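Local coordinates for protein transcription regulator, Crp family (Thermus thermophilus, PDB 4EV0) that activates transcription from several promoters in a cAMP-dependent manner, binding DNA as a homodimer through a winged helix-turn-helix domain, at residues A42-L53 / T64-G75; H185-V193 / R203-I211. All blocks are in the same frame, centred on the assembly; numbering follows the deposited sequence.

Contact 1. Residues A42-L53 / T64-G75; sequences ALYLVASGKVRL and TLALLGPGELFG. With CMP (adenosine-3',5'-cyclic-monophosphate), chain G.
The ring of Phe74 lies between Val51 and Tyr44. Val51 CG1 sits over one face, 4.2 Å from the Phe74 ring centroid, and Tyr44 CB covers the opposite face, two CH-pi contacts that suit a flat aromatic. Val46 CG2 meets the ring edge at Phe74 CE1. A chi1 of 63° puts Phe74 CG between its backbone N and carbonyl carbon, directing the ring between the strand pairs. Leu53 sends CD1 to Leu68 CD1 (3.8 Å) and CD2 to Phe74 CD2.

The backbones form two antiparallel ladders, Tyr44 and Leu45 with Phe74 and Leu73, and Val51 to Leu53 with Ala66 to Leu68, whose register shifts by one across the corner of the jelly roll. Gly71, with positive phi (91°), takes the third position of the type II turn from Gly69 to Glu72, where glycine fits.

On the face that carries Arg52 and Leu67, Arg52 NH1 donates in its guanidinium plane to Thr64 OG1 (2.8 Å), while NH2 salt-bridges Glu62.

Gly75 N donates to O2' of cyclic AMP (2.8 Å), and Leu65 CD1 touches the adenine. An apolar interior thus backs a single backbone bond to the ribose; Glu76, Ser78, Arg85, Ser86 and, from the second subunit, Asp131 give the ligand further bonds.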
loop_
_atom_site.group_PDB
_atom_site.type_symbol
_atom_site.label_atom_id
_atom_site.label_comp_id
_atom_site.label_asym_id
_atom_site.label_seq_id
_atom_site.Cartn_x
_atom_site.Cartn_y
_atom_site.Cartn_z
ATOM N N ALA B 42 0.619 17.204 18.133
ATOM C CA ALA B 42 2.079 17.191 18.068
ATOM C C ALA B 42 2.647 15.959 17.366
ATOM O O ALA B 42 2.043 14.874 17.388
ATOM C CB ALA B 42 2.662 17.298 19.472
ATOM N N LEU B 43 3.817 16.130 16.751
ATOM C CA LEU B 43 4.585 14.989 16.254
ATOM C C LEU B 43 5.740 14.742 17.208
ATOM O O LEU B 43 6.028 15.574 18.067
ATOM C CB LEU B 43 5.102 15.228 14.831
ATOM C CG LEU B 43 5.980 16.450 14.529
ATOM C CD1 LEU B 43 7.455 16.252 14.911
ATOM C CD2 LEU B 43 5.849 16.835 13.063
ATOM N N TYR B 44 6.414 13.612 17.052
ATOM C CA TYR B 44 7.496 13.257 17.953
ATOM C C TYR B 44 8.702 12.714 17.199
ATOM O O TYR B 44 8.567 11.928 16.252
ATOM C CB TYR B 44 7.037 12.208 18.985
ATOM C CG TYR B 44 5.827 12.584 19.816
ATOM C CD1 TYR B 44 4.544 12.298 19.378
ATOM C CD2 TYR B 44 5.970 13.211 21.045
ATOM C CE1 TYR B 44 3.431 12.631 20.131
ATOM C CE2 TYR B 44 4.859 13.558 21.815
ATOM C CZ TYR B 44 3.592 13.260 21.350
ATOM O OH TYR B 44 2.483 13.592 22.102
ATOM N N LEU B 45 9.879 13.146 17.636
ATOM C CA LEU B 45 11.136 12.504 17.287
ATOM C C LEU B 45 11.531 11.621 18.458
ATOM O O LEU B 45 11.303 11.983 19.613
ATOM C CB LEU B 45 12.217 13.560 17.075
ATOM C CG LEU B 45 12.708 13.867 15.661
ATOM C CD1 LEU B 45 11.693 13.442 14.596
ATOM C CD2 LEU B 45 13.024 15.342 15.544
ATOM N N VAL B 46 12.113 10.461 18.173
ATOM C CA VAL B 46 12.631 9.603 19.236
ATOM C C VAL B 46 14.072 9.994 19.549
ATOM O O VAL B 46 14.950 9.900 18.689
ATOM C CB VAL B 46 12.570 8.110 18.860
ATOM C CG1 VAL B 46 13.356 7.275 19.871
ATOM C CG2 VAL B 46 11.122 7.645 18.759
ATOM N N ALA B 47 14.304 10.467 20.770
ATOM C CA ALA B 47 15.652 10.797 21.216
ATOM C C ALA B 47 16.385 9.550 21.741
ATOM O O ALA B 47 17.579 9.360 21.488
ATOM C CB ALA B 47 15.599 11.864 22.274
ATOM N N SER B 48 15.660 8.707 22.472
ATOM C CA SER B 48 16.202 7.451 22.975
ATOM C C SER B 48 15.057 6.491 23.282
ATOM O O SER B 48 13.950 6.928 23.593
ATOM C CB SER B 48 17.007 7.694 24.245
ATOM O OG SER B 48 16.137 7.960 25.327
ATOM N N GLY B 49 15.325 5.188 23.204
ATOM C CA GLY B 49 14.314 4.187 23.489
ATOM C C GLY B 49 13.759 3.568 22.220
ATOM O O GLY B 49 14.404 3.593 21.168
ATOM N N LYS B 50 12.552 3.021 22.317
ATOM C CA LYS B 50 11.929 2.331 21.198
ATOM C C LYS B 50 10.410 2.479 21.255
ATOM O O LYS B 50 9.787 2.297 22.310
ATOM C CB LYS B 50 12.330 0.848 21.207
ATOM C CG LYS B 50 11.927 0.066 19.966
ATOM C CD LYS B 50 12.451 -1.393 20.009
ATOM C CE LYS B 50 13.942 -1.477 19.670
ATOM N NZ LYS B 50 14.621 -2.630 20.333
ATOM N N VAL B 51 9.815 2.799 20.111
ATOM C CA VAL B 51 8.377 3.001 20.045
ATOM C C VAL B 51 7.725 2.026 19.072
ATOM O O VAL B 51 8.252 1.793 17.999
ATOM C CB VAL B 51 8.060 4.449 19.640
ATOM C CG1 VAL B 51 6.581 4.620 19.305
ATOM C CG2 VAL B 51 8.484 5.404 20.750
ATOM N N ARG B 52 6.591 1.442 19.445
ATOM C CA ARG B 52 5.838 0.641 18.492
ATOM C C ARG B 52 4.527 1.311 18.084
ATOM O O ARG B 52 3.755 1.767 18.936
ATOM C CB ARG B 52 5.551 -0.765 19.024
ATOM C CG ARG B 52 4.753 -1.606 18.044
ATOM C CD ARG B 52 4.635 -3.049 18.504
ATOM N NE ARG B 52 3.717 -3.160 19.630
ATOM C CZ ARG B 52 2.478 -3.628 19.544
ATOM N NH1 ARG B 52 2.002 -4.046 18.373
ATOM N NH2 ARG B 52 1.722 -3.682 20.642
ATOM N N LEU B 53 4.295 1.359 16.775
ATOM C CA LEU B 53 3.040 1.823 16.197
ATOM C C LEU B 53 2.192 0.646 15.717
ATOM O O LEU B 53 2.713 -0.315 15.148
ATOM C CB LEU B 53 3.321 2.715 14.994
ATOM C CG LEU B 53 4.259 3.895 15.218
ATOM C CD1 LEU B 53 4.662 4.506 13.885
ATOM C CD2 LEU B 53 3.602 4.937 16.116
ATOM N N THR B 64 0.833 -4.432 13.749
ATOM C CA THR B 64 1.988 -3.567 13.951
ATOM C C THR B 64 2.429 -2.918 12.658
ATOM O O THR B 64 2.559 -3.599 11.637
ATOM C CB THR B 64 3.190 -4.343 14.505
ATOM O OG1 THR B 64 2.874 -4.862 15.809
ATOM C CG2 THR B 64 4.420 -3.419 14.583
ATOM N N LEU B 65 2.655 -1.608 12.689
ATOM C CA LEU B 65 3.081 -0.891 11.490
ATOM C C LEU B 65 4.562 -0.517 11.512
ATOM O O LEU B 65 5.182 -0.408 10.457
ATOM C CB LEU B 65 2.286 0.390 11.291
ATOM C CG LEU B 65 0.784 0.556 11.515
ATOM C CD1 LEU B 65 0.422 2.037 11.198
ATOM C CD2 LEU B 65 -0.036 -0.417 10.680
ATOM N N ALA B 66 5.127 -0.297 12.700
ATOM C CA ALA B 66 6.524 0.125 12.789
ATOM C C ALA B 66 7.118 -0.017 14.174
ATOM O O ALA B 66 6.431 0.148 15.172
ATOM C CB ALA B 66 6.679 1.589 12.315
ATOM N N LEU B 67 8.411 -0.319 14.207
ATOM C CA LEU B 67 9.228 -0.172 15.401
ATOM C C LEU B 67 10.201 0.967 15.155
ATOM O O LEU B 67 10.983 0.940 14.205
ATOM C CB LEU B 67 9.992 -1.458 15.691
ATOM C CG LEU B 67 9.121 -2.602 16.212
ATOM C CD1 LEU B 67 9.842 -3.946 16.108
ATOM C CD2 LEU B 67 8.713 -2.305 17.643
ATOM N N LEU B 68 10.146 1.984 15.999
ATOM C CA LEU B 68 10.950 3.174 15.772
ATOM C C LEU B 68 11.995 3.327 16.851
ATOM O O LEU B 68 11.699 3.198 18.046
ATOM C CB LEU B 68 10.072 4.425 15.722
ATOM C CG LEU B 68 8.930 4.368 14.707
ATOM C CD1 LEU B 68 8.149 5.662 14.730
ATOM C CD2 LEU B 68 9.451 4.067 13.294
ATOM N N GLY B 69 13.222 3.597 16.422
ATOM C CA GLY B 69 14.298 3.886 17.349
ATOM C C GLY B 69 14.723 5.326 17.184
ATOM O O GLY B 69 14.082 6.066 16.434
ATOM N N PRO B 70 15.802 5.723 17.886
ATOM C CA PRO B 70 16.395 7.067 17.844
ATOM C C PRO B 70 16.487 7.679 16.440
ATOM O O PRO B 70 16.906 7.018 15.479
ATOM C CB PRO B 70 17.791 6.842 18.429
ATOM C CG PRO B 70 17.574 5.744 19.433
ATOM C CD PRO B 70 16.508 4.844 18.840
ATOM N N GLY B 71 16.071 8.941 16.338
ATOM C CA GLY B 71 16.155 9.686 15.100
ATOM C C GLY B 71 14.918 9.568 14.237
ATOM O O GLY B 71 14.775 10.286 13.241
ATOM N N GLU B 72 14.021 8.663 14.604
ATOM C CA GLU B 72 12.854 8.391 13.779
ATOM C C GLU B 72 11.636 9.182 14.240
ATOM O O GLU B 72 11.527 9.544 15.412
ATOM C CB GLU B 72 12.571 6.886 13.724
ATOM C CG GLU B 72 13.470 6.126 12.738
ATOM C CD GLU B 72 13.279 4.617 12.802
ATOM O OE1 GLU B 72 13.678 4.004 13.824
ATOM O OE2 GLU B 72 12.728 4.041 11.829
ATOM N N LEU B 73 10.718 9.428 13.311
ATOM C CA LEU B 73 9.600 10.334 13.519
ATOM C C LEU B 73 8.234 9.636 13.489
ATOM O O LEU B 73 8.032 8.702 12.715
ATOM C CB LEU B 73 9.655 11.413 12.436
ATOM C CG LEU B 73 8.577 12.487 12.349
ATOM C CD1 LEU B 73 9.218 13.775 11.868
ATOM C CD2 LEU B 73 7.483 12.087 11.396
ATOM N N PHE B 74 7.299 10.099 14.323
ATOM C CA PHE B 74 5.900 9.653 14.239
ATOM C C PHE B 74 4.902 10.701 14.738
ATOM O O PHE B 74 5.272 11.618 15.468
ATOM C CB PHE B 74 5.684 8.338 14.990
ATOM C CG PHE B 74 5.944 8.425 16.475
ATOM C CD1 PHE B 74 7.244 8.377 16.973
ATOM C CD2 PHE B 74 4.888 8.550 17.375
ATOM C CE1 PHE B 74 7.489 8.447 18.346
ATOM C CE2 PHE B 74 5.122 8.625 18.744
ATOM C CZ PHE B 74 6.425 8.565 19.229
ATOM N N GLY B 75 3.638 10.542 14.346
ATOM C CA GLY B 75 2.563 11.410 14.792
ATOM C C GLY B 75 2.420 12.688 13.980
ATOM O O GLY B 75 1.839 13.684 14.440
HETATM P P CMP G . -0.567 10.193 13.428
HETATM O O1P CMP G . -0.535 11.566 14.031
HETATM O O2P CMP G . -1.669 9.851 12.451
HETATM O "O5'" CMP G . -0.505 9.074 14.590
HETATM C "C5'" CMP G . -0.018 7.760 14.323
HETATM C "C4'" CMP G . 1.201 7.862 13.473
HETATM O "O4'" CMP G . 1.614 6.589 12.942
HETATM C "C3'" CMP G . 1.018 8.679 12.232
HETATM O "O3'" CMP G . 0.796 10.044 12.524
HETATM C "C2'" CMP G . 2.291 8.348 11.476
HETATM O "O2'" CMP G . 3.410 8.986 12.062
HETATM C "C1'" CMP G . 2.390 6.842 11.778
HETATM N N9 CMP G . 1.867 6.037 10.671
HETATM C C8 CMP G . 0.608 6.027 10.195
HETATM N N7 CMP G . 0.527 5.173 9.135
HETATM C C5 CMP G . 1.748 4.632 8.938
HETATM C C6 CMP G . 2.355 3.646 8.007
HETATM N N6 CMP G . 1.599 3.059 7.037
HETATM N N1 CMP G . 3.679 3.370 8.159
HETATM C C2 CMP G . 4.429 3.952 9.109
HETATM N N3 CMP G . 3.937 4.846 9.997
HETATM C C4 CMP G . 2.632 5.214 9.955
#

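Contact 2. Residues H185-V193 / R203-I211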
loop_
_atom_site.group_PDB
_atom_site.type_symbol
_atom_site.label_atom_id
_atom_site.label_comp_id
_atom_site.label_asym_id
_atom_site.label_seq_id
_atom_site.Cartn_x
_atom_site.Cartn_y
_atom_site.Cartn_z
ATOM N N HIS B 185 10.814 -21.556 -12.900
ATOM C CA HIS B 185 12.166 -22.085 -12.807
ATOM C C HIS B 185 12.295 -23.118 -11.682
ATOM O O HIS B 185 12.947 -24.148 -11.856
ATOM C CB HIS B 185 13.204 -20.963 -12.743
ATOM C CG HIS B 185 13.415 -20.289 -14.068
ATOM N ND1 HIS B 185 13.999 -20.932 -15.144
ATOM C CD2 HIS B 185 13.087 -19.049 -14.506
ATOM C CE1 HIS B 185 14.040 -20.109 -16.177
ATOM N NE2 HIS B 185 13.491 -18.961 -15.818
ATOM N N ALA B 186 11.630 -22.866 -10.555
ATOM C CA ALA B 186 11.547 -23.857 -9.481
ATOM C C ALA B 186 10.778 -25.122 -9.907
ATOM O O ALA B 186 11.190 -26.239 -9.588
ATOM C CB ALA B 186 10.943 -23.252 -8.229
ATOM N N LEU B 187 9.674 -24.946 -10.638
ATOM C CA LEU B 187 8.904 -26.087 -11.147
ATOM C C LEU B 187 9.687 -26.919 -12.156
ATOM O O LEU B 187 9.511 -28.133 -12.225
ATOM C CB LEU B 187 7.578 -25.634 -11.762
ATOM C CG LEU B 187 6.513 -25.163 -10.769
ATOM C CD1 LEU B 187 5.236 -24.693 -11.464
ATOM C CD2 LEU B 187 6.202 -26.270 -9.749
ATOM N N ALA B 188 10.553 -26.271 -12.933
ATOM C CA ALA B 188 11.407 -26.992 -13.876
ATOM C C ALA B 188 12.519 -27.764 -13.158
ATOM O O ALA B 188 12.825 -28.903 -13.525
ATOM C CB ALA B 188 11.993 -26.049 -14.924
ATOM N N GLU B 189 13.110 -27.138 -12.140
ATOM C CA GLU B 189 14.106 -27.783 -11.275
ATOM C C GLU B 189 13.546 -29.029 -10.567
ATOM O O GLU B 189 14.275 -29.982 -10.284
ATOM C CB GLU B 189 14.646 -26.771 -10.250
ATOM C CG GLU B 189 15.561 -27.354 -9.172
ATOM C CD GLU B 189 16.276 -26.274 -8.364
ATOM O OE1 GLU B 189 16.600 -25.217 -8.952
ATOM O OE2 GLU B 189 16.508 -26.480 -7.146
ATOM N N GLU B 190 12.245 -29.013 -10.296
ATOM C CA GLU B 190 11.560 -30.154 -9.694
ATOM C C GLU B 190 11.100 -31.166 -10.735
ATOM O O GLU B 190 10.451 -32.147 -10.403
ATOM C CB GLU B 190 10.339 -29.680 -8.913
ATOM C CG GLU B 190 10.642 -28.698 -7.802
ATOM C CD GLU B 190 9.379 -28.212 -7.125
ATOM O OE1 GLU B 190 9.297 -26.998 -6.822
ATOM O OE2 GLU B 190 8.468 -29.046 -6.898
ATOM N N GLY B 191 11.413 -30.902 -11.998
ATOM C CA GLY B 191 11.001 -31.767 -13.089
ATOM C C GLY B 191 9.507 -31.811 -13.381
ATOM O O GLY B 191 9.042 -32.709 -14.088
ATOM N N VAL B 192 8.750 -30.845 -12.856
ATOM C CA VAL B 192 7.299 -30.825 -13.058
ATOM C C VAL B 192 6.927 -30.249 -14.430
ATOM O O VAL B 192 5.993 -30.721 -15.090
ATOM C CB VAL B 192 6.574 -30.058 -11.917
ATOM C CG1 VAL B 192 5.064 -30.080 -12.112
ATOM C CG2 VAL B 192 6.945 -30.666 -10.566
ATOM N N VAL B 193 7.677 -29.239 -14.864
ATOM C CA VAL B 193 7.446 -28.609 -16.153
ATOM C C VAL B 193 8.749 -28.512 -16.941
ATOM O O VAL B 193 9.841 -28.549 -16.363
ATOM C CB VAL B 193 6.856 -27.179 -16.010
ATOM C CG1 VAL B 193 5.632 -27.181 -15.099
ATOM C CG2 VAL B 193 7.898 -26.213 -15.475
ATOM N N ARG B 203 5.010 -31.976 -17.325
ATOM C CA ARG B 203 5.568 -33.331 -17.412
ATOM C C ARG B 203 4.809 -34.245 -16.473
ATOM O O ARG B 203 4.377 -35.339 -16.846
ATOM C CB ARG B 203 7.038 -33.328 -16.992
ATOM C CG ARG B 203 7.872 -32.290 -17.703
ATOM C CD ARG B 203 7.997 -32.630 -19.179
ATOM N NE ARG B 203 8.906 -33.752 -19.398
ATOM C CZ ARG B 203 9.109 -34.326 -20.582
ATOM N NH1 ARG B 203 8.457 -33.887 -21.652
ATOM N NH2 ARG B 203 9.958 -35.340 -20.698
ATOM N N GLU B 204 4.657 -33.750 -15.246
ATOM C CA GLU B 204 4.010 -34.449 -14.158
ATOM C C GLU B 204 2.711 -33.766 -13.784
ATOM O O GLU B 204 2.683 -32.988 -12.845
ATOM C CB GLU B 204 4.931 -34.419 -12.944
ATOM C CG GLU B 204 6.356 -34.820 -13.253
ATOM C CD GLU B 204 6.500 -36.311 -13.511
ATOM O OE1 GLU B 204 5.909 -36.823 -14.494
ATOM O OE2 GLU B 204 7.208 -36.973 -12.719
ATOM N N ALA B 205 1.637 -34.071 -14.501
ATOM C CA ALA B 205 0.346 -33.438 -14.255
ATOM C C ALA B 205 -0.209 -33.714 -12.863
ATOM O O ALA B 205 -0.774 -32.823 -12.229
ATOM C CB ALA B 205 -0.657 -33.844 -15.314
ATOM N N ALA B 206 -0.045 -34.938 -12.380
ATOM C CA ALA B 206 -0.581 -35.293 -11.078
ATOM C C ALA B 206 0.186 -34.566 -10.006
ATOM O O ALA B 206 -0.397 -34.119 -9.018
ATOM C CB ALA B 206 -0.511 -36.813 -10.845
ATOM N N LEU B 207 1.498 -34.465 -10.188
ATOM C CA LEU B 207 2.338 -33.805 -9.198
ATOM C C LEU B 207 2.033 -32.306 -9.193
ATOM O O LEU B 207 2.068 -31.647 -8.145
ATOM C CB LEU B 207 3.812 -34.057 -9.495
ATOM C CG LEU B 207 4.820 -33.499 -8.487
ATOM C CD1 LEU B 207 4.346 -33.777 -7.063
ATOM C CD2 LEU B 207 6.215 -34.086 -8.720
ATOM N N LEU B 208 1.721 -31.784 -10.377
ATOM C CA LEU B 208 1.334 -30.392 -10.522
ATOM C C LEU B 208 0.044 -30.139 -9.747
ATOM O O LEU B 208 -0.037 -29.197 -8.958
ATOM C CB LEU B 208 1.140 -30.041 -11.996
ATOM C CG LEU B 208 0.716 -28.601 -12.243
ATOM C CD1 LEU B 208 1.919 -27.665 -12.082
ATOM C CD2 LEU B 208 0.060 -28.420 -13.627
ATOM N N GLU B 209 -0.951 -30.996 -9.964
ATOM C CA GLU B 209 -2.242 -30.865 -9.304
ATOM C C GLU B 209 -2.042 -30.934 -7.797
ATOM O O GLU B 209 -2.692 -30.224 -7.033
ATOM C CB GLU B 209 -3.199 -31.962 -9.778
ATOM C CG GLU B 209 -4.676 -31.700 -9.466
ATOM C CD GLU B 209 -5.625 -32.606 -10.257
ATOM O OE1 GLU B 209 -5.244 -33.764 -10.560
ATOM O OE2 GLU B 209 -6.749 -32.153 -10.579
ATOM N N GLU B 210 -1.109 -31.772 -7.371
ATOM C CA GLU B 210 -0.772 -31.854 -5.956
ATOM C C GLU B 210 -0.207 -30.530 -5.465
ATOM O O GLU B 210 -0.566 -30.053 -4.394
ATOM C CB GLU B 210 0.229 -32.988 -5.685
ATOM C CG GLU B 210 -0.339 -34.396 -5.831
ATOM C CD GLU B 210 0.541 -35.457 -5.165
ATOM O OE1 GLU B 210 1.742 -35.186 -4.931
ATOM O OE2 GLU B 210 0.029 -36.562 -4.868
ATOM N N ILE B 211 0.686 -29.944 -6.256
ATOM C CA ILE B 211 1.307 -28.675 -5.890
ATOM C C ILE B 211 0.282 -27.536 -5.858
ATOM O O ILE B 211 0.340 -26.685 -4.967
ATOM C CB ILE B 211 2.507 -28.319 -6.819
ATOM C CG1 ILE B 211 3.636 -29.338 -6.634
ATOM C CG2 ILE B 211 3.035 -26.920 -6.505
ATOM C CD1 ILE B 211 4.751 -29.221 -7.651
#
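Val192 is the bump: its two methyls enter the hollow formed by Leu207, Leu208 and Ile211 on helix 205-212. With CG1 anti to the backbone N (chi1 -178°), that methyl lies 3.9 Å from Leu208 CB, and CG2 touches both Leu207 CD2 and Ile211 CD1. A branched valine suits the place because one short residue serves two walls of the hollow.

Ile211 slides past Leu187, its CG1-CD1 arm extending to the end of helix 177-189 with CD1 3.9 Å from Leu187 CD2. The same methyl lies against Glu190 OE2, whose charge is paired with Arg143 of helix 139-154. That helix also touches Leu208 through Ala147.

Gly191 ends helix 177-189 in a Schellman motif, its positive phi turning the chain out of the helix, after which the Val192 methyls reach helix 205-212. Val192 O accepts a bond from Arg203 N (2.7 Å) and a weak one from Glu204 N, the N-cap residue. Glu204 CG and Arg203 CB pack on Gly191 O, while the Arg203 guanidinium pairs with Glu201.

Branched aliphatic packing, tied at one end by a shared carbonyl, thus joins the end of helix 177-189, probably the recognition helix of the predicted helix-turn-helix, to the C-terminal helix.

The two contacts come in series along the chain, contact 1 closing before contact 2 opens, and they lie on opposite sides of the chain's centre. Their centres are about 47 Å apart and their nearest atoms about 29 Å. Contact 1 holds one strand pair from each of the two four-stranded sheets of the cyclic nucleotide-binding domain, linked at the corner at Ala47. Contact 2 sets helix 177-189 against helix 205-212 in the DNA-binding domain, on either end of the hairpin of strands 193-196 and 199-202, the wing. Between the domains runs the long helix 114-135. A signal from cyclic AMP at contact 1 to the DNA-binding domain would probably pass through the intervening structure, consistent with cAMP-dependent activation.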